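Local coordinates for protein maleate cis-trans isomerase (Pseudomonas putida, PDB 4FQ5) that probably catalyses the cis-trans isomerization of the C2-C3 double bond of maleate to give fumarate, working as a homodimer, at residues 210-222 and 230-244. The protein carries 1 engineered substitution. Numbering follows the deposited sequence.
Sequences TDDVDAIVISAAV and ITMVEAQTRKPVISA. Engineered in segment 210-222: A221 (natural residue Cys). With MAE (maleic acid), chain C.
I218, I216 and K239 bury the most surface where 210-222 meets 230-244. I218 lies against V241, its CB 3.7 Å from V241 CG1. Its CG1 is anti to the backbone N (chi1 -169°), which carries CD1 over to V233 CG2 on the helix, while CG2 touches I230 CG1 and S243 CB. I216 lies on the same face of the sheet as V241. Its CD1 meets T237 tip to tip, 3.5 Å from T237 OG1, and also touches K239 CB. T237 OG1 is held in turn: it bonds to V233 O and accepts from K239 N, an ST turn at the helix end. I205 of helix 201-206 also packs on I216, I218 and V233.

The K239 chain bends twice, at chi2 and at chi4 (74°), which brings NZ to V213 O at 2.7 Å, nearly along the C=O axis. CE passes T210 O at 3.3 Å. The carboxylate of D214 is near but not in contact, and its OD2 is bonded to K152 N. A methionine in place of K239 would probably leave V213 O without this donor and the 210-213 turn less firmly tied to the loop before strand 241-243.

Strands 215-217 and 241-243 run parallel, at 31°. I216 N bonds to P240 O, I242 N to I216 O and I218 N to I242 O. On the other face, V217 CG2 touches I242 CG1 at 4.0 Å. Beyond the corner at 218, A244 N bonds to S219 O at 2.9 Å. A244 CB then packs on V222 CG2, and V222 N gives maleic acid O4 a 2.9 Å bond. A221 beside it is engineered; the natural cysteine is the predicted proton donor. Strand 215-217, helix 230-237 and strand 241-243 form a beta-alpha-beta unit of a parallel sheet, with the substrate pocket at the C-terminal end of strand 215-217.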
ATOM      1  N   THR A 210     -31.053   5.936 -18.799  1.00 53.19           N
ATOM      2  CA  THR A 210     -30.324   4.732 -18.385  1.00 52.67           C
ATOM      3  C   THR A 210     -31.231   3.638 -17.818  1.00 53.37           C
ATOM      4  O   THR A 210     -30.755   2.562 -17.454  1.00 53.01           O
ATOM      5  CB  THR A 210     -29.196   5.049 -17.375  1.00 51.74           C
ATOM      6  OG1 THR A 210     -29.744   5.710 -16.229  1.00 52.06           O
ATOM      7  CG2 THR A 210     -28.125   5.933 -18.000  1.00 51.56           C
ATOM      8  N   ASP A 211     -32.532   3.910 -17.755  1.00 54.35           N
ATOM      9  CA  ASP A 211     -33.504   2.916 -17.299  1.00 55.71           C
ATOM     10  C   ASP A 211     -33.665   1.749 -18.280  1.00 55.02           C
ATOM     11  O   ASP A 211     -33.914   0.624 -17.860  1.00 55.41           O
ATOM     12  CB  ASP A 211     -34.863   3.570 -17.008  1.00 58.80           C
ATOM     13  CG  ASP A 211     -35.443   4.297 -18.217  1.00 61.29           C
ATOM     14  OD1 ASP A 211     -35.428   5.547 -18.224  1.00 64.21           O
ATOM     15  OD2 ASP A 211     -35.911   3.624 -19.161  1.00 61.59           O
ATOM     16  N   ASP A 212     -33.519   2.026 -19.576  1.00 53.95           N
ATOM     17  CA  ASP A 212     -33.703   1.014 -20.627  1.00 54.76           C
ATOM     18  C   ASP A 212     -32.384   0.357 -21.055  1.00 53.43           C
ATOM     19  O   ASP A 212     -32.282  -0.232 -22.136  1.00 54.70           O
ATOM     20  CB  ASP A 212     -34.398   1.641 -21.844  1.00 57.45           C
ATOM     21  CG  ASP A 212     -33.489   2.591 -22.620  1.00 58.58           C
ATOM     22  OD1 ASP A 212     -32.668   3.302 -21.999  1.00 58.30           O
ATOM     23  OD2 ASP A 212     -33.602   2.624 -23.861  1.00 59.84           O
ATOM     24  N   VAL A 213     -31.381   0.456 -20.194  1.00 49.51           N
ATOM     25  CA  VAL A 213     -30.032   0.016 -20.510  1.00 46.84           C
ATOM     26  C   VAL A 213     -29.596  -1.057 -19.505  1.00 45.50           C
ATOM     27  O   VAL A 213     -30.047  -1.045 -18.360  1.00 44.65           O
ATOM     28  CB  VAL A 213     -29.108   1.258 -20.532  1.00 46.60           C
ATOM     29  CG1 VAL A 213     -27.804   1.039 -19.790  1.00 45.31           C
ATOM     30  CG2 VAL A 213     -28.904   1.754 -21.958  1.00 45.05           C
ATOM     31  N   ASP A 214     -28.752  -1.997 -19.932  1.00 44.02           N
ATOM     32  CA  ASP A 214     -28.263  -3.049 -19.029  1.00 42.94           C
ATOM     33  C   ASP A 214     -26.954  -2.679 -18.321  1.00 41.53           C
ATOM     34  O   ASP A 214     -26.708  -3.101 -17.189  1.00 40.54           O
ATOM     35  CB  ASP A 214     -28.090  -4.377 -19.769  1.00 43.93           C
ATOM     36  CG  ASP A 214     -29.409  -4.971 -20.243  1.00 46.22           C
ATOM     37  OD1 ASP A 214     -30.469  -4.670 -19.648  1.00 45.95           O
ATOM     38  OD2 ASP A 214     -29.377  -5.757 -21.213  1.00 46.90           O
ATOM     39  N   ALA A 215     -26.113  -1.907 -18.999  1.00 39.37           N
ATOM     40  CA  ALA A 215     -24.851  -1.454 -18.428  1.00 37.59           C
ATOM     41  C   ALA A 215     -24.496  -0.089 -18.993  1.00 36.75           C
ATOM     42  O   ALA A 215     -24.954   0.279 -20.076  1.00 37.37           O
ATOM     43  CB  ALA A 215     -23.738  -2.463 -18.700  1.00 37.84           C
ATOM     44  N   ILE A 216     -23.694   0.661 -18.244  1.00 34.26           N
ATOM     45  CA  ILE A 216     -23.279   1.997 -18.639  1.00 32.71           C
ATOM     46  C   ILE A 216     -21.776   1.979 -18.879  1.00 32.22           C
ATOM     47  O   ILE A 216     -21.000   1.532 -18.018  1.00 31.62           O
ATOM     48  CB  ILE A 216     -23.644   3.049 -17.566  1.00 33.23           C
ATOM     49  CG1 ILE A 216     -25.167   3.141 -17.397  1.00 33.76           C
ATOM     50  CG2 ILE A 216     -23.073   4.417 -17.918  1.00 32.53           C
ATOM     51  CD1 ILE A 216     -25.617   3.732 -16.070  1.00 34.61           C
ATOM     52  N   VAL A 217     -21.377   2.436 -20.063  1.00 30.51           N
ATOM     53  CA  VAL A 217     -19.972   2.614 -20.385  1.00 29.74           C
ATOM     54  C   VAL A 217     -19.649   4.066 -20.082  1.00 29.60           C
ATOM     55  O   VAL A 217     -19.960   4.962 -20.877  1.00 29.30           O
ATOM     56  CB  VAL A 217     -19.660   2.264 -21.859  1.00 29.57           C
ATOM     57  CG1 VAL A 217     -18.192   2.514 -22.176  1.00 29.00           C
ATOM     58  CG2 VAL A 217     -20.021   0.813 -22.149  1.00 29.77           C
ATOM     59  N   ILE A 218     -19.046   4.288 -18.914  1.00 28.42           N
ATOM     60  CA  ILE A 218     -18.749   5.629 -18.416  1.00 28.02           C
ATOM     61  C   ILE A 218     -17.651   6.320 -19.235  1.00 27.87           C
ATOM     62  O   ILE A 218     -17.595   7.547 -19.291  1.00 27.71           O
ATOM     63  CB  ILE A 218     -18.398   5.610 -16.900  1.00 27.98           C
ATOM     64  CG1 ILE A 218     -18.346   7.028 -16.323  1.00 28.63           C
ATOM     65  CG2 ILE A 218     -17.097   4.850 -16.635  1.00 26.88           C
ATOM     66  CD1 ILE A 218     -18.476   7.094 -14.810  1.00 28.63           C
ATOM     67  N   SER A 219     -16.776   5.521 -19.846  1.00 27.43           N
ATOM     68  CA  SER A 219     -15.795   6.028 -20.803  1.00 27.40           C
ATOM     69  C   SER A 219     -15.421   4.926 -21.778  1.00 27.67           C
ATOM     70  O   SER A 219     -14.933   3.864 -21.367  1.00 27.25           O
ATOM     71  CB  SER A 219     -14.532   6.550 -20.105  1.00 27.72           C
ATOM     72  OG  SER A 219     -13.633   7.096 -21.066  1.00 28.38           O
ATOM     73  N   ALA A 220     -15.673   5.174 -23.063  1.00 27.39           N
ATOM     74  CA  ALA A 220     -15.217   4.277 -24.125  1.00 27.91           C
ATOM     75  C   ALA A 220     -13.744   4.533 -24.399  1.00 28.09           C
ATOM     76  O   ALA A 220     -13.047   3.682 -24.945  1.00 29.75           O
ATOM     77  CB  ALA A 220     -16.035   4.485 -25.394  1.00 27.78           C
ATOM     78  N   ALA A 221     -13.278   5.715 -24.015  1.00 28.19           N
ATOM     79  CA  ALA A 221     -11.890   6.099 -24.195  1.00 28.71           C
ATOM     80  C   ALA A 221     -11.067   5.777 -22.966  1.00 29.66           C
ATOM     81  O   ALA A 221     -11.570   5.714 -21.840  1.00 30.77           O
ATOM     82  CB  ALA A 221     -11.780   7.576 -24.514  1.00 27.92           C
ATOM     83  N   VAL A 222      -9.778   5.622 -23.202  1.00 29.45           N
ATOM     84  CA  VAL A 222      -8.842   5.233 -22.187  1.00 29.56           C
ATOM     85  C   VAL A 222      -8.096   6.462 -21.640  1.00 29.10           C
ATOM     86  O   VAL A 222      -7.502   6.406 -20.565  1.00 29.43           O
ATOM     87  CB  VAL A 222      -7.958   4.110 -22.775  1.00 30.91           C
ATOM     88  CG1 VAL A 222      -6.474   4.376 -22.631  1.00 31.61           C
ATOM     89  CG2 VAL A 222      -8.384   2.757 -22.222  1.00 30.32           C
ATOM     90  N   ILE A 230     -16.787   5.795 -10.853  1.00 29.44           N
ATOM     91  CA  ILE A 230     -17.471   4.537 -11.167  1.00 29.70           C
ATOM     92  C   ILE A 230     -18.454   4.070 -10.087  1.00 30.55           C
ATOM     93  O   ILE A 230     -19.609   3.737 -10.394  1.00 30.21           O
ATOM     94  CB  ILE A 230     -16.466   3.409 -11.508  1.00 29.08           C
ATOM     95  CG1 ILE A 230     -15.825   3.684 -12.879  1.00 28.79           C
ATOM     96  CG2 ILE A 230     -17.149   2.045 -11.472  1.00 28.67           C
ATOM     97  CD1 ILE A 230     -14.774   2.680 -13.304  1.00 28.87           C
ATOM     98  N   THR A 231     -18.001   4.038  -8.835  1.00 31.01           N
ATOM     99  CA  THR A 231     -18.837   3.520  -7.745  1.00 32.04           C
ATOM    100  C   THR A 231     -20.011   4.452  -7.456  1.00 32.12           C
ATOM    101  O   THR A 231     -21.117   3.982  -7.205  1.00 32.57           O
ATOM    102  CB  THR A 231     -18.035   3.245  -6.453  1.00 32.52           C
ATOM    103  OG1 THR A 231     -17.363   4.442  -6.037  1.00 33.71           O
ATOM    104  CG2 THR A 231     -17.010   2.155  -6.686  1.00 32.46           C
ATOM    105  N   MET A 232     -19.757   5.762  -7.508  1.00 33.05           N
ATOM    106  CA  MET A 232     -20.795   6.789  -7.375  1.00 34.59           C
ATOM    107  C   MET A 232     -21.905   6.591  -8.405  1.00 34.25           C
ATOM    108  O   MET A 232     -23.084   6.568  -8.055  1.00 33.64           O
ATOM    109  CB  MET A 232     -20.196   8.185  -7.554  1.00 37.55           C
ATOM    110  CG  MET A 232     -19.540   8.764  -6.317  1.00 42.41           C
ATOM    111  SD  MET A 232     -18.550  10.209  -6.740  1.00 47.87           S
ATOM    112  CE  MET A 232     -18.172  10.876  -5.116  1.00 47.35           C
ATOM    113  N   VAL A 233     -21.512   6.434  -9.669  1.00 33.07           N
ATOM    114  CA  VAL A 233     -22.469   6.250 -10.766  1.00 33.52           C
ATOM    115  C   VAL A 233     -23.268   4.950 -10.648  1.00 34.06           C
ATOM    116  O   VAL A 233     -24.462   4.931 -10.950  1.00 34.47           O
ATOM    117  CB  VAL A 233     -21.798   6.377 -12.154  1.00 32.66           C
ATOM    118  CG1 VAL A 233     -22.783   6.045 -13.270  1.00 33.47           C
ATOM    119  CG2 VAL A 233     -21.259   7.788 -12.341  1.00 31.80           C
ATOM    120  N   GLU A 234     -22.622   3.876 -10.198  1.00 33.56           N
ATOM    121  CA  GLU A 234     -23.333   2.638  -9.898  1.00 34.95           C
ATOM    122  C   GLU A 234     -24.382   2.837  -8.803  1.00 36.20           C
ATOM    123  O   GLU A 234     -25.494   2.305  -8.901  1.00 36.43           O
ATOM    124  CB  GLU A 234     -22.367   1.521  -9.501  1.00 35.76           C
ATOM    125  CG  GLU A 234     -21.585   0.973 -10.680  1.00 36.10           C
ATOM    126  CD  GLU A 234     -20.937  -0.368 -10.423  1.00 36.45           C
ATOM    127  OE1 GLU A 234     -20.717  -1.090 -11.416  1.00 36.15           O
ATOM    128  OE2 GLU A 234     -20.651  -0.699  -9.248  1.00 37.21           O
ATOM    129  N   ALA A 235     -24.024   3.600  -7.769  1.00 36.08           N
ATOM    130  CA  ALA A 235     -24.942   3.887  -6.664  1.00 37.76           C
ATOM    131  C   ALA A 235     -26.129   4.719  -7.147  1.00 39.15           C
ATOM    132  O   ALA A 235     -27.273   4.439  -6.792  1.00 40.52           O
ATOM    133  CB  ALA A 235     -24.216   4.601  -5.531  1.00 37.59           C
ATOM    134  N   GLN A 236     -25.844   5.726  -7.972  1.00 39.05           N
ATOM    135  CA  GLN A 236     -26.867   6.641  -8.477  1.00 40.84           C
ATOM    136  C   GLN A 236     -27.823   5.999  -9.478  1.00 41.08           C
ATOM    137  O   GLN A 236     -29.022   6.295  -9.466  1.00 40.99           O
ATOM    138  CB  GLN A 236     -26.215   7.866  -9.117  1.00 41.99           C
ATOM    139  CG  GLN A 236     -25.619   8.841  -8.118  1.00 43.76           C
ATOM    140  CD  GLN A 236     -24.545   9.722  -8.728  1.00 45.66           C
ATOM    141  OE1 GLN A 236     -23.828  10.419  -8.015  1.00 48.13           O
ATOM    142  NE2 GLN A 236     -24.426   9.694 -10.052  1.00 46.13           N
ATOM    143  N   THR A 237     -27.296   5.122 -10.336  1.00 39.62           N
ATOM    144  CA  THR A 237     -28.081   4.554 -11.439  1.00 40.86           C
ATOM    145  C   THR A 237     -28.610   3.146 -11.153  1.00 42.50           C
ATOM    146  O   THR A 237     -29.595   2.718 -11.760  1.00 43.20           O
ATOM    147  CB  THR A 237     -27.275   4.511 -12.761  1.00 39.19           C
ATOM    148  OG1 THR A 237     -26.193   3.577 -12.632  1.00 37.13           O
ATOM    149  CG2 THR A 237     -26.724   5.889 -13.118  1.00 38.33           C
ATOM    150  N   ARG A 238     -27.944   2.441 -10.236  1.00 43.63           N
ATOM    151  CA  ARG A 238     -28.185   1.014  -9.949  1.00 44.99           C
ATOM    152  C   ARG A 238     -27.973   0.102 -11.168  1.00 44.09           C
ATOM    153  O   ARG A 238     -28.538  -0.997 -11.255  1.00 44.81           O
ATOM    154  CB  ARG A 238     -29.552   0.776  -9.286  1.00 49.75           C
ATOM    155  CG  ARG A 238     -29.560  -0.413  -8.334  1.00 54.55           C
ATOM    156  CD  ARG A 238     -29.459   0.019  -6.877  1.00 59.11           C
ATOM    157  NE  ARG A 238     -30.714  -0.230  -6.165  1.00 62.94           N
ATOM    158  CZ  ARG A 238     -31.103   0.396  -5.056  1.00 65.22           C
ATOM    159  NH1 ARG A 238     -30.346   1.337  -4.502  1.00 65.65           N
ATOM    160  NH2 ARG A 238     -32.264   0.079  -4.496  1.00 67.72           N
ATOM    161  N   LYS A 239     -27.141   0.565 -12.096  1.00 41.38           N
ATOM    162  CA  LYS A 239     -26.707  -0.236 -13.233  1.00 40.19           C
ATOM    163  C   LYS A 239     -25.207  -0.536 -13.136  1.00 37.70           C
ATOM    164  O   LYS A 239     -24.457   0.243 -12.552  1.00 36.57           O
ATOM    165  CB  LYS A 239     -27.027   0.485 -14.550  1.00 40.92           C
ATOM    166  CG  LYS A 239     -28.278  -0.003 -15.284  1.00 42.60           C
ATOM    167  CD  LYS A 239     -29.546   0.067 -14.453  1.00 44.59           C
ATOM    168  CE  LYS A 239     -30.805   0.072 -15.318  1.00 45.27           C
ATOM    169  NZ  LYS A 239     -31.122  -1.251 -15.926  1.00 45.87           N
ATOM    170  N   PRO A 240     -24.771  -1.682 -13.691  1.00 36.49           N
ATOM    171  CA  PRO A 240     -23.337  -1.929 -13.804  1.00 35.28           C
ATOM    172  C   PRO A 240     -22.674  -0.830 -14.624  1.00 34.76           C
ATOM    173  O   PRO A 240     -23.225  -0.390 -15.649  1.00 34.66           O
ATOM    174  CB  PRO A 240     -23.263  -3.262 -14.550  1.00 35.36           C
ATOM    175  CG  PRO A 240     -24.559  -3.936 -14.255  1.00 35.98           C
ATOM    176  CD  PRO A 240     -25.570  -2.839 -14.136  1.00 36.59           C
ATOM    177  N   VAL A 241     -21.520  -0.369 -14.155  1.00 31.90           N
ATOM    178  CA  VAL A 241     -20.750   0.637 -14.868  1.00 31.18           C
ATOM    179  C   VAL A 241     -19.383   0.061 -15.199  1.00 31.39           C
ATOM    180  O   VAL A 241     -18.713  -0.512 -14.333  1.00 30.14           O
ATOM    181  CB  VAL A 241     -20.610   1.936 -14.051  1.00 30.56           C
ATOM    182  CG1 VAL A 241     -19.697   2.936 -14.745  1.00 29.96           C
ATOM    183  CG2 VAL A 241     -21.976   2.558 -13.800  1.00 30.62           C
ATOM    184  N   ILE A 242     -18.993   0.194 -16.464  1.00 31.48           N
ATOM    185  CA  ILE A 242     -17.674  -0.219 -16.916  1.00 31.03           C
ATOM    186  C   ILE A 242     -17.022   0.911 -17.688  1.00 30.55           C
ATOM    187  O   ILE A 242     -17.686   1.874 -18.082  1.00 30.56           O
ATOM    188  CB  ILE A 242     -17.726  -1.483 -17.806  1.00 31.81           C
ATOM    189  CG1 ILE A 242     -18.569  -1.228 -19.068  1.00 32.61           C
ATOM    190  CG2 ILE A 242     -18.228  -2.670 -16.997  1.00 32.44           C
ATOM    191  CD1 ILE A 242     -18.642  -2.414 -20.007  1.00 33.86           C
ATOM    192  N   SER A 243     -15.713   0.785 -17.884  1.00 29.59           N
ATOM    193  CA  SER A 243     -14.955   1.704 -18.709  1.00 28.19           C
ATOM    194  C   SER A 243     -13.995   0.869 -19.533  1.00 27.76           C
ATOM    195  O   SER A 243     -13.753  -0.296 -19.201  1.00 27.06           O
ATOM    196  CB  SER A 243     -14.175   2.687 -17.838  1.00 27.75           C
ATOM    197  OG  SER A 243     -13.182   2.012 -17.085  1.00 26.83           O
ATOM    198  N   ALA A 244     -13.453   1.453 -20.603  1.00 27.00           N
ATOM    199  CA  ALA A 244     -12.451   0.759 -21.413  1.00 27.03           C
ATOM    200  C   ALA A 244     -11.283   0.290 -20.535  1.00 26.30           C
ATOM    201  O   ALA A 244     -10.792  -0.822 -20.698  1.00 25.76           O
ATOM    202  CB  ALA A 244     -11.953   1.653 -22.537  1.00 26.70           C
TER
HETATM  203  C1  MAE C 301      -6.879   7.495 -25.819  1.00 36.17           C
HETATM  204  O1  MAE C 301      -5.851   8.007 -25.348  1.00 33.92           O
HETATM  205  O2  MAE C 301      -7.993   7.566 -25.279  1.00 35.49           O
HETATM  206  C2  MAE C 301      -6.764   6.793 -27.106  1.00 35.69           C
HETATM  207  C3  MAE C 301      -7.663   5.955 -27.588  1.00 35.20           C
HETATM  208  C4  MAE C 301      -8.917   5.566 -26.903  1.00 35.48           C
HETATM  209  O3  MAE C 301      -9.981   5.926 -27.398  1.00 35.42           O
HETATM  210  O4  MAE C 301      -8.908   4.864 -25.886  1.00 35.24           O
HETATM  211  O   HOH W   1     -30.655   3.860 -14.608  1.00 41.02           O
HETATM  212  O   HOH W   2     -34.149  -0.522 -15.280  1.00 45.10           O